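Local coordinates for cytochrome P450 monooxygenase (Rhodococcus sp. ECU0066, PDB 6KBH), which probably inserts oxygen into substrates at a heme, using electrons passed along the same chain through FMN and a [2Fe-2S] cluster, at residues Lys504-Ala507 with Gly508-Ile511; Pro566-His569 with Phe570-Asp573; Ser733-Glu737 with Gly738-Ala742. One frame throughout, in Å; residues are numbered along the deposited sequence.

Contact 1 (Lys504-Ala507 with Gly508-Ile511). With FMN (flavin mononucleotide), chain B.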
ATOM      1  N   LYS A 504      -6.406   5.895 -24.319  1.00107.13           N
ATOM      2  CA  LYS A 504      -5.861   6.835 -25.285  1.00 97.76           C
ATOM      3  C   LYS A 504      -4.626   7.498 -24.692  1.00 98.85           C
ATOM      4  O   LYS A 504      -4.569   7.774 -23.491  1.00100.42           O
ATOM      5  CB  LYS A 504      -6.906   7.891 -25.646  1.00104.18           C
ATOM      6  CG  LYS A 504      -8.152   7.337 -26.321  1.00107.46           C
ATOM      7  CD  LYS A 504      -9.406   8.069 -25.863  1.00107.07           C
ATOM      8  CE  LYS A 504     -10.664   7.423 -26.428  1.00108.82           C
ATOM      9  NZ  LYS A 504     -10.964   7.899 -27.807  1.00 99.55           N
ATOM     10  N   TRP A 505      -3.625   7.746 -25.533  1.00 99.67           N
ATOM     11  CA  TRP A 505      -2.403   8.397 -25.086  1.00 99.67           C
ATOM     12  C   TRP A 505      -1.947   9.393 -26.140  1.00 94.23           C
ATOM     13  O   TRP A 505      -2.018   9.115 -27.340  1.00 95.38           O
ATOM     14  CB  TRP A 505      -1.289   7.378 -24.800  1.00 97.16           C
ATOM     15  CG  TRP A 505      -1.001   6.445 -25.938  1.00 99.41           C
ATOM     16  CD1 TRP A 505      -1.590   5.235 -26.178  1.00 97.42           C
ATOM     17  CD2 TRP A 505      -0.044   6.640 -26.987  1.00 99.41           C
ATOM     18  NE1 TRP A 505      -1.061   4.669 -27.313  1.00104.28           N
ATOM     19  CE2 TRP A 505      -0.111   5.511 -27.829  1.00101.11           C
ATOM     20  CE3 TRP A 505       0.861   7.661 -27.297  1.00 92.21           C
ATOM     21  CZ2 TRP A 505       0.694   5.375 -28.959  1.00100.03           C
ATOM     22  CZ3 TRP A 505       1.657   7.523 -28.420  1.00 93.97           C
ATOM     23  CH2 TRP A 505       1.569   6.390 -29.238  1.00 95.58           C
ATOM     24  N   SER A 506      -1.496  10.556 -25.683  1.00 85.80           N
ATOM     25  CA  SER A 506      -0.950  11.571 -26.566  1.00 96.66           C
ATOM     26  C   SER A 506       0.558  11.376 -26.711  1.00101.76           C
ATOM     27  O   SER A 506       1.170  10.537 -26.047  1.00 99.60           O
ATOM     28  CB  SER A 506      -1.280  12.969 -26.040  1.00 98.55           C
ATOM     29  OG  SER A 506      -0.900  13.107 -24.683  1.00105.88           O
ATOM     30  N   ALA A 507       1.160  12.157 -27.601  1.00 99.96           N
ATOM     31  CA  ALA A 507       2.577  11.985 -27.882  1.00 99.48           C
ATOM     32  C   ALA A 507       3.433  12.389 -26.689  1.00102.92           C
ATOM     33  O   ALA A 507       3.089  13.289 -25.917  1.00104.41           O
ATOM     34  CB  ALA A 507       2.984  12.797 -29.101  1.00104.05           C
ATOM     35  N   GLY A 508       4.575  11.716 -26.557  1.00102.17           N
ATOM     36  CA  GLY A 508       5.461  11.908 -25.433  1.00100.70           C
ATOM     37  C   GLY A 508       5.163  11.025 -24.246  1.00 97.47           C
ATOM     38  O   GLY A 508       5.993  10.942 -23.331  1.00 94.00           O
ATOM     39  N   SER A 509       4.011  10.358 -24.232  1.00 99.62           N
ATOM     40  CA  SER A 509       3.649   9.499 -23.114  1.00100.26           C
ATOM     41  C   SER A 509       4.578   8.293 -23.030  1.00 96.72           C
ATOM     42  O   SER A 509       5.140   7.833 -24.028  1.00 98.28           O
ATOM     43  CB  SER A 509       2.199   9.026 -23.236  1.00 95.72           C
ATOM     44  OG  SER A 509       1.340  10.082 -23.626  1.00103.52           O
ATOM     45  N   HIS A 510       4.726   7.781 -21.815  1.00 95.26           N
ATOM     46  CA  HIS A 510       5.568   6.635 -21.517  1.00 93.30           C
ATOM     47  C   HIS A 510       4.757   5.628 -20.715  1.00 93.92           C
ATOM     48  O   HIS A 510       3.591   5.860 -20.386  1.00 90.98           O
ATOM     49  CB  HIS A 510       6.808   7.060 -20.728  1.00 94.04           C
ATOM     50  CG  HIS A 510       6.485   7.824 -19.483  1.00100.33           C
ATOM     51  ND1 HIS A 510       6.459   9.201 -19.444  1.00101.67           N
ATOM     52  CD2 HIS A 510       6.154   7.405 -18.238  1.00103.51           C
ATOM     53  CE1 HIS A 510       6.137   9.598 -18.227  1.00101.08           C
ATOM     54  NE2 HIS A 510       5.948   8.529 -17.475  1.00104.57           N
ATOM     55  N   ILE A 511       5.382   4.497 -20.384  1.00 96.06           N
ATOM     56  CA  ILE A 511       4.787   3.558 -19.442  1.00 93.08           C
ATOM     57  C   ILE A 511       5.864   3.025 -18.514  1.00101.29           C
ATOM     58  O   ILE A 511       7.047   2.987 -18.851  1.00101.92           O
ATOM     59  CB  ILE A 511       4.094   2.353 -20.097  1.00 98.11           C
ATOM     60  CG1 ILE A 511       3.504   2.682 -21.444  1.00 95.78           C
ATOM     61  CG2 ILE A 511       2.922   1.928 -19.269  1.00111.57           C
ATOM     62  CD1 ILE A 511       3.148   1.426 -22.155  1.00101.23           C
TER
HETATM   63  N1  FMN B 801      13.298   7.164 -18.784  1.00106.63           N
HETATM   64  C2  FMN B 801      12.411   8.028 -18.268  1.00107.64           C
HETATM   65  O2  FMN B 801      12.594   8.465 -17.085  1.00111.58           O
HETATM   66  N3  FMN B 801      11.337   8.446 -18.950  1.00107.30           N
HETATM   67  C4  FMN B 801      11.138   7.986 -20.202  1.00104.56           C
HETATM   68  O4  FMN B 801      10.060   8.394 -20.914  1.00112.62           O
HETATM   69  C4A FMN B 801      12.045   7.090 -20.765  1.00103.67           C
HETATM   70  N5  FMN B 801      11.835   6.639 -22.012  1.00 98.03           N
HETATM   71  C5A FMN B 801      12.710   5.776 -22.539  1.00 96.99           C
HETATM   72  C6  FMN B 801      12.467   5.331 -23.826  1.00 91.54           C
HETATM   73  C7  FMN B 801      13.334   4.445 -24.418  1.00 95.05           C
HETATM   74  C7M FMN B 801      12.937   4.027 -25.856  1.00 95.25           C
HETATM   75  C8  FMN B 801      14.469   3.988 -23.736  1.00 91.05           C
HETATM   76  C8M FMN B 801      15.449   3.006 -24.346  1.00 76.38           C
HETATM   77  C9  FMN B 801      14.720   4.448 -22.448  1.00 91.87           C
HETATM   78  C9A FMN B 801      13.834   5.337 -21.832  1.00 94.17           C
HETATM   79  N10 FMN B 801      14.046   5.798 -20.579  1.00 95.39           N
HETATM   80  C10 FMN B 801      13.153   6.671 -20.035  1.00104.29           C
HETATM   81  C1' FMN B 801      15.211   5.344 -19.755  1.00 93.64           C
HETATM   82  C2' FMN B 801      14.923   4.062 -19.015  1.00101.02           C
HETATM   83  O2' FMN B 801      13.988   4.192 -18.025  1.00 95.40           O
HETATM   84  C3' FMN B 801      16.180   3.489 -18.414  1.00 99.96           C
HETATM   85  O3' FMN B 801      16.856   4.375 -17.561  1.00104.56           O
HETATM   86  C4' FMN B 801      17.134   2.971 -19.512  1.00103.12           C
HETATM   87  O4' FMN B 801      16.630   2.214 -20.546  1.00102.38           O
HETATM   88  C5' FMN B 801      18.221   2.023 -18.921  1.00101.05           C
HETATM   89  O5' FMN B 801      17.796   1.066 -17.918  1.00103.68           O
HETATM   90  P   FMN B 801      18.895   0.374 -17.036  1.00 96.66           P
HETATM   91  O1P FMN B 801      18.291  -0.096 -15.738  1.00 98.48           O
HETATM   92  O2P FMN B 801      19.471  -0.817 -17.734  1.00 99.14           O
HETATM   93  O3P FMN B 801      19.974   1.381 -16.785  1.00112.24           O

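Contact 2 (Pro566-His569 with Phe570-Asp573)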
ATOM      1  N   PRO A 566      -0.215   4.757 -19.091  1.00 93.68           N
ATOM      2  CA  PRO A 566       0.507   5.922 -19.614  1.00 95.55           C
ATOM      3  C   PRO A 566       0.368   7.151 -18.731  1.00 87.15           C
ATOM      4  O   PRO A 566      -0.737   7.557 -18.364  1.00104.14           O
ATOM      5  CB  PRO A 566      -0.145   6.146 -20.984  1.00 95.10           C
ATOM      6  CG  PRO A 566      -0.695   4.811 -21.367  1.00 91.23           C
ATOM      7  CD  PRO A 566      -1.152   4.194 -20.078  1.00 86.20           C
ATOM      8  N   ARG A 567       1.506   7.728 -18.368  1.00 92.31           N
ATOM      9  CA  ARG A 567       1.600   9.123 -17.967  1.00 93.11           C
ATOM     10  C   ARG A 567       2.461   9.868 -18.978  1.00100.12           C
ATOM     11  O   ARG A 567       3.104   9.267 -19.842  1.00104.24           O
ATOM     12  CB  ARG A 567       2.181   9.275 -16.559  1.00102.33           C
ATOM     13  CG  ARG A 567       1.933   8.117 -15.624  1.00106.61           C
ATOM     14  CD  ARG A 567       2.214   8.558 -14.200  1.00116.63           C
ATOM     15  NE  ARG A 567       3.627   8.424 -13.860  1.00111.58           N
ATOM     16  CZ  ARG A 567       4.206   7.283 -13.509  1.00111.10           C
ATOM     17  NH1 ARG A 567       3.494   6.166 -13.442  1.00111.17           N
ATOM     18  NH2 ARG A 567       5.500   7.257 -13.220  1.00114.21           N
ATOM     19  N   ASN A 568       2.483  11.192 -18.854  1.00 99.63           N
ATOM     20  CA  ASN A 568       3.182  12.023 -19.827  1.00 95.60           C
ATOM     21  C   ASN A 568       3.674  13.286 -19.139  1.00 99.68           C
ATOM     22  O   ASN A 568       2.866  14.084 -18.654  1.00 92.91           O
ATOM     23  CB  ASN A 568       2.258  12.367 -21.001  1.00 98.54           C
ATOM     24  CG  ASN A 568       2.995  12.983 -22.178  1.00 98.05           C
ATOM     25  OD1 ASN A 568       4.190  13.266 -22.102  1.00103.43           O
ATOM     26  ND2 ASN A 568       2.278  13.195 -23.275  1.00 97.28           N
ATOM     27  N   HIS A 569       4.997  13.456 -19.080  1.00 99.49           N
ATOM     28  CA  HIS A 569       5.607  14.713 -18.668  1.00 97.76           C
ATOM     29  C   HIS A 569       6.170  15.481 -19.855  1.00 99.09           C
ATOM     30  O   HIS A 569       6.816  16.518 -19.664  1.00 97.45           O
ATOM     31  CB  HIS A 569       6.722  14.482 -17.641  1.00 94.88           C
ATOM     32  CG  HIS A 569       6.489  13.321 -16.725  1.00 99.02           C
ATOM     33  ND1 HIS A 569       5.265  13.053 -16.152  1.00 98.10           N
ATOM     34  CD2 HIS A 569       7.336  12.370 -16.262  1.00 97.76           C
ATOM     35  CE1 HIS A 569       5.364  11.980 -15.387  1.00104.31           C
ATOM     36  NE2 HIS A 569       6.611  11.548 -15.435  1.00 97.23           N
ATOM     37  N   PHE A 570       5.938  15.000 -21.072  1.00 95.10           N
ATOM     38  CA  PHE A 570       6.531  15.545 -22.285  1.00101.54           C
ATOM     39  C   PHE A 570       5.446  15.990 -23.256  1.00103.99           C
ATOM     40  O   PHE A 570       5.575  15.857 -24.475  1.00104.65           O
ATOM     41  CB  PHE A 570       7.461  14.515 -22.922  1.00106.66           C
ATOM     42  CG  PHE A 570       8.423  15.090 -23.922  1.00106.51           C
ATOM     43  CD1 PHE A 570       8.943  16.362 -23.756  1.00108.82           C
ATOM     44  CD2 PHE A 570       8.829  14.341 -25.014  1.00102.79           C
ATOM     45  CE1 PHE A 570       9.835  16.885 -24.670  1.00109.06           C
ATOM     46  CE2 PHE A 570       9.724  14.857 -25.929  1.00104.34           C
ATOM     47  CZ  PHE A 570      10.226  16.132 -25.757  1.00108.80           C
ATOM     48  N   LYS A 571       4.357  16.522 -22.709  1.00109.20           N
ATOM     49  CA  LYS A 571       3.230  16.963 -23.515  1.00104.64           C
ATOM     50  C   LYS A 571       3.614  18.186 -24.341  1.00108.91           C
ATOM     51  O   LYS A 571       4.448  18.999 -23.933  1.00114.75           O
ATOM     52  CB  LYS A 571       2.039  17.280 -22.612  1.00103.12           C
ATOM     53  CG  LYS A 571       1.908  16.314 -21.440  1.00 97.92           C
ATOM     54  CD  LYS A 571       0.545  16.381 -20.767  1.00105.66           C
ATOM     55  CE  LYS A 571       0.460  17.522 -19.767  1.00106.68           C
ATOM     56  NZ  LYS A 571      -0.740  17.382 -18.888  1.00 94.25           N
ATOM     57  N   LEU A 572       3.001  18.312 -25.516  1.00114.46           N
ATOM     58  CA  LEU A 572       3.245  19.447 -26.394  1.00116.42           C
ATOM     59  C   LEU A 572       2.055  20.395 -26.388  1.00118.86           C
ATOM     60  O   LEU A 572       0.898  19.962 -26.418  1.00116.51           O
ATOM     61  CB  LEU A 572       3.548  19.002 -27.833  1.00116.70           C
ATOM     62  CG  LEU A 572       2.755  17.915 -28.567  1.00109.78           C
ATOM     63  CD1 LEU A 572       1.264  18.212 -28.631  1.00122.78           C
ATOM     64  CD2 LEU A 572       3.311  17.754 -29.972  1.00117.11           C
ATOM     65  N   ASP A 573       2.348  21.686 -26.332  1.00120.48           N
ATOM     66  CA  ASP A 573       1.324  22.699 -26.537  1.00130.64           C
ATOM     67  C   ASP A 573       0.938  22.699 -28.010  1.00131.39           C
ATOM     68  O   ASP A 573       1.788  22.994 -28.863  1.00122.79           O
ATOM     69  CB  ASP A 573       1.840  24.070 -26.112  1.00130.22           C
ATOM     70  CG  ASP A 573       0.752  25.129 -26.098  1.00135.26           C
ATOM     71  OD1 ASP A 573      -0.400  24.820 -26.469  1.00132.31           O
ATOM     72  OD2 ASP A 573       1.054  26.279 -25.715  1.00137.70           O
TER

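Contact 3 (Ser733-Glu737 with Gly738-Ala742). With FES (Fe2/s2 (inorganic) cluster), chain D.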
ATOM      1  N   SER A 733       7.612   4.125  -4.366  1.00 92.06           N
ATOM      2  CA  SER A 733       8.758   4.782  -4.978  1.00104.28           C
ATOM      3  C   SER A 733       9.400   3.809  -5.952  1.00111.57           C
ATOM      4  O   SER A 733       9.801   2.710  -5.558  1.00113.25           O
ATOM      5  CB  SER A 733       9.765   5.231  -3.917  1.00103.63           C
ATOM      6  OG  SER A 733      10.306   4.120  -3.222  1.00102.10           O
ATOM      7  N   ASP A 734       9.493   4.211  -7.218  1.00108.04           N
ATOM      8  CA  ASP A 734      10.073   3.371  -8.259  1.00106.80           C
ATOM      9  C   ASP A 734      11.498   3.775  -8.613  1.00108.69           C
ATOM     10  O   ASP A 734      12.393   2.926  -8.662  1.00107.06           O
ATOM     11  CB  ASP A 734       9.197   3.409  -9.517  1.00102.89           C
ATOM     12  CG  ASP A 734       7.917   2.614  -9.363  1.00111.26           C
ATOM     13  OD1 ASP A 734       7.868   1.715  -8.495  1.00112.04           O
ATOM     14  OD2 ASP A 734       6.959   2.885 -10.118  1.00112.38           O
ATOM     15  N   CYS A 735      11.727   5.064  -8.859  1.00103.24           N
ATOM     16  CA  CYS A 735      13.021   5.564  -9.302  1.00 89.43           C
ATOM     17  C   CYS A 735      13.810   6.225  -8.182  1.00 94.23           C
ATOM     18  O   CYS A 735      14.987   5.909  -7.982  1.00100.59           O
ATOM     19  CB  CYS A 735      12.831   6.561 -10.449  1.00 92.37           C
ATOM     20  SG  CYS A 735      12.394   8.226  -9.899  1.00 94.97           S
ATOM     21  N   GLU A 736      13.185   7.155  -7.460  1.00 99.17           N
ATOM     22  CA  GLU A 736      13.819   7.911  -6.380  1.00102.75           C
ATOM     23  C   GLU A 736      15.045   8.680  -6.860  1.00102.85           C
ATOM     24  O   GLU A 736      15.890   9.082  -6.055  1.00114.29           O
ATOM     25  CB  GLU A 736      14.168   6.995  -5.203  1.00107.43           C
ATOM     26  CG  GLU A 736      13.047   6.023  -4.882  1.00 96.34           C
ATOM     27  CD  GLU A 736      13.424   5.006  -3.830  1.00103.09           C
ATOM     28  OE1 GLU A 736      14.448   5.207  -3.145  1.00105.72           O
ATOM     29  OE2 GLU A 736      12.696   4.000  -3.695  1.00108.48           O
ATOM     30  N   GLU A 737      15.148   8.876  -8.171  1.00106.42           N
ATOM     31  CA  GLU A 737      16.107   9.785  -8.777  1.00101.36           C
ATOM     32  C   GLU A 737      15.441  11.068  -9.255  1.00 98.74           C
ATOM     33  O   GLU A 737      16.098  11.897  -9.891  1.00100.86           O
ATOM     34  CB  GLU A 737      16.818   9.093  -9.947  1.00106.96           C
ATOM     35  CG  GLU A 737      17.406   7.729  -9.604  1.00109.39           C
ATOM     36  CD  GLU A 737      18.015   7.027 -10.806  1.00118.17           C
ATOM     37  OE1 GLU A 737      18.032   7.623 -11.905  1.00115.86           O
ATOM     38  OE2 GLU A 737      18.477   5.877 -10.650  1.00124.57           O
ATOM     39  N   GLY A 738      14.151  11.240  -8.964  1.00 95.99           N
ATOM     40  CA  GLY A 738      13.407  12.400  -9.406  1.00 77.20           C
ATOM     41  C   GLY A 738      12.900  12.330 -10.826  1.00 75.46           C
ATOM     42  O   GLY A 738      12.567  13.370 -11.401  1.00 79.54           O
ATOM     43  N   ILE A 739      12.810  11.134 -11.408  1.00 78.85           N
ATOM     44  CA  ILE A 739      12.613  11.002 -12.842  1.00 86.48           C
ATOM     45  C   ILE A 739      11.264  10.386 -13.217  1.00 93.57           C
ATOM     46  O   ILE A 739      10.736  10.703 -14.289  1.00 87.80           O
ATOM     47  CB  ILE A 739      13.776  10.200 -13.472  1.00 88.41           C
ATOM     48  CG1 ILE A 739      13.866  10.466 -14.973  1.00 96.25           C
ATOM     49  CG2 ILE A 739      13.628   8.709 -13.216  1.00 93.45           C
ATOM     50  CD1 ILE A 739      15.078   9.846 -15.623  1.00100.61           C
ATOM     51  N   CYS A 740      10.679   9.535 -12.372  1.00 82.75           N
ATOM     52  CA  CYS A 740       9.525   8.751 -12.798  1.00 86.58           C
ATOM     53  C   CYS A 740       8.185   9.365 -12.418  1.00 93.61           C
ATOM     54  O   CYS A 740       7.215   9.208 -13.168  1.00 87.94           O
ATOM     55  CB  CYS A 740       9.608   7.329 -12.230  1.00 95.76           C
ATOM     56  SG  CYS A 740       9.121   7.165 -10.505  1.00 92.62           S
ATOM     57  N   GLY A 741       8.095  10.054 -11.283  1.00 89.20           N
ATOM     58  CA  GLY A 741       6.869  10.710 -10.882  1.00 85.47           C
ATOM     59  C   GLY A 741       6.007   9.930  -9.911  1.00 93.56           C
ATOM     60  O   GLY A 741       5.008  10.474  -9.424  1.00 85.79           O
ATOM     61  N   ALA A 742       6.369   8.685  -9.603  1.00 96.75           N
ATOM     62  CA  ALA A 742       5.513   7.806  -8.812  1.00 94.99           C
ATOM     63  C   ALA A 742       5.332   8.259  -7.366  1.00 95.08           C
ATOM     64  O   ALA A 742       4.456   7.722  -6.678  1.00 93.33           O
ATOM     65  CB  ALA A 742       6.074   6.383  -8.832  1.00 89.55           C
TER
HETATM   66 FE1  FES D 803      10.264   8.561  -9.085  1.00 84.30          FE
HETATM   67 FE2  FES D 803      10.371  10.200  -6.587  1.00 83.37          FE
HETATM   68  S1  FES D 803      10.303   8.118  -7.008  1.00 82.03           S
HETATM   69  S2  FES D 803      10.325  10.644  -8.663  1.00 82.05           S

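Contact 1 (Lys504-Ala507 with Gly508-Ile511)
Ser509 folds back on Ser506, and the carbonyl oxygen of Ser506 receives both of its donors. The hydroxyl comes to 2.5 Å, Ser509 OG to Ser506 O, a value not to be pressed at this resolution. The backbone amide closes the turn more loosely, with a weak bond of 3.4 Å from Ser509 N to Ser506 O. With OG anti to the carbonyl carbon and beside its own N (chi1 -43°), Ser509 brings hydroxyl and amide to the same acceptor. Ala507 and Gly508 make the corner, and the positive phi of Gly508 (89°) is one a side chain would tolerate badly.

The close-packed side is the turn itself, where Ser509 folds onto Ser506 O; it is backed by helix 588-601, on which Ala507 sets its methyl against Ala593, Met594 and Gln597. Nearer the open side, Trp505 CB lies 3.9 Å from Ser509 OG, with that oxygen at the edge of the indole and near its plane. The indole itself is partly exposed and meets the ring of Phe534 at a steep angle. Looser still is the start of the segment, where the exposed Lys504 lies against Arg531 and takes no part in the turn.

Beyond the turn the chain enters strand 510-515 and reaches the flavin, His510 CB lying 3.5 Å from FMN O4, and the imidazole approaches that oxygen obliquely. This is a type II beta turn, with glycine in its third position, leading into a strand of the six-stranded antiparallel barrel of the ferredoxin-reductase-type flavin domain.

Contact 2 (Pro566-His569 with Phe570-Asp573)
Between Asn568 and Phe570, after strand 560-567, the backbone bends, psi falling from 116° at Asn568 to near zero at His569. The bend is an Asx turn: the side-chain oxygen of Asn568 accepts the amide two residues on, Phe570 N to Asn568 OD1 2.7 Å. The N-H points fairly well at its acceptor, but the donor stands 34° off the plane of the carboxamide. Asn568 reaches it with CG anti to its own backbone N (chi1 -168°), which swings the amide group forward along the chain.

Lys571 covers one face of that amide. Its CG sits almost squarely above the plane, 3.6 Å from Asn568 CG, while the chain bends further out and the ammonium end heads for the surface. The other end of the carboxamide is engaged too: ND2 donates to Ala507 O and weakly to Ser506 OG, which supports this orientation of the amide.

Phe570 turns its ring away from the bend and buries it among Pro590 and Met594 of helix 588-601 and Tyr658 of strand 655-661, close to the FMN-binding Glu684. The bend thus joins the antiparallel flavin domain to the parallel sheet that follows. His569 sets its ring edge-to-face with that of His510, and its NE2 makes a weak hydrogen bond to Cys740 O. Close by the turn oxygen, Phe570 CB rests 3.6 Å from Asn568 OD1.

Contact 3 (Ser733-Glu737 with Gly738-Ala742)
Cys735 SG is gripped by iron and by three backbone amides. Cys735 SG binds the iron FE1 at 2.3 Å, and Ile739 N donates to Cys735 SG over 3.3 Å with an N-H...S angle of 161°; Cys740 N and Glu737 N add weak bonds. This is the cluster-binding loop of a plant-type [2Fe-2S] ferredoxin, with four residues between Cys735 and Cys740 and two between Cys740 and Cys743; Cys773 supplies the fourth ligand. Amides directed at a ligand sulfur would be expected to spread its negative charge and raise the cluster's potential.

Cys740 SG binds the same iron at 2.3 Å. Both cysteines place SG between backbone N and carbonyl carbon (chi1 81° at Cys735), which points the sulfurs at one iron, Cys735 SG to Cys740 SG 3.5 Å. Gly738, with a positive phi, turns the chain round the cluster. Next to it Ile739 lays CG2 against Cys735 CB at 3.6 Å, while its side chain also touches FMN. The outer carboxylates form salt bridges elsewhere, Asp734 with Arg564 and Glu737 with the FMN-binding Arg545. Cys740 SG has a nearly straight bond of its own, 3.3 Å from Ala742 N at 169°.

Overall arrangement
The three contacts follow in series along the chain. Contacts 1 and 2 are immediate neighbours, about 6 Å between centres; strands 510-515 and 560-567 are neighbours in the six-stranded antiparallel sheet, where His510 N and Arg567 O lie 3.0 Å apart, and Asn568 ND2 also reaches Ala507 O. Contact 3 belongs to the ferredoxin-like domain, its centre about 16 Å from that of contact 2 and about 18 Å from that of contact 1. A domain boundary is bridged where Arg567 NH2 of contact 2 meets Cys740 O of contact 3 at 2.6 Å. Flavin domain and cluster loop are therefore docked directly, consistent with electrons passing from FMN to the [2Fe-2S] cluster on their way to the heme.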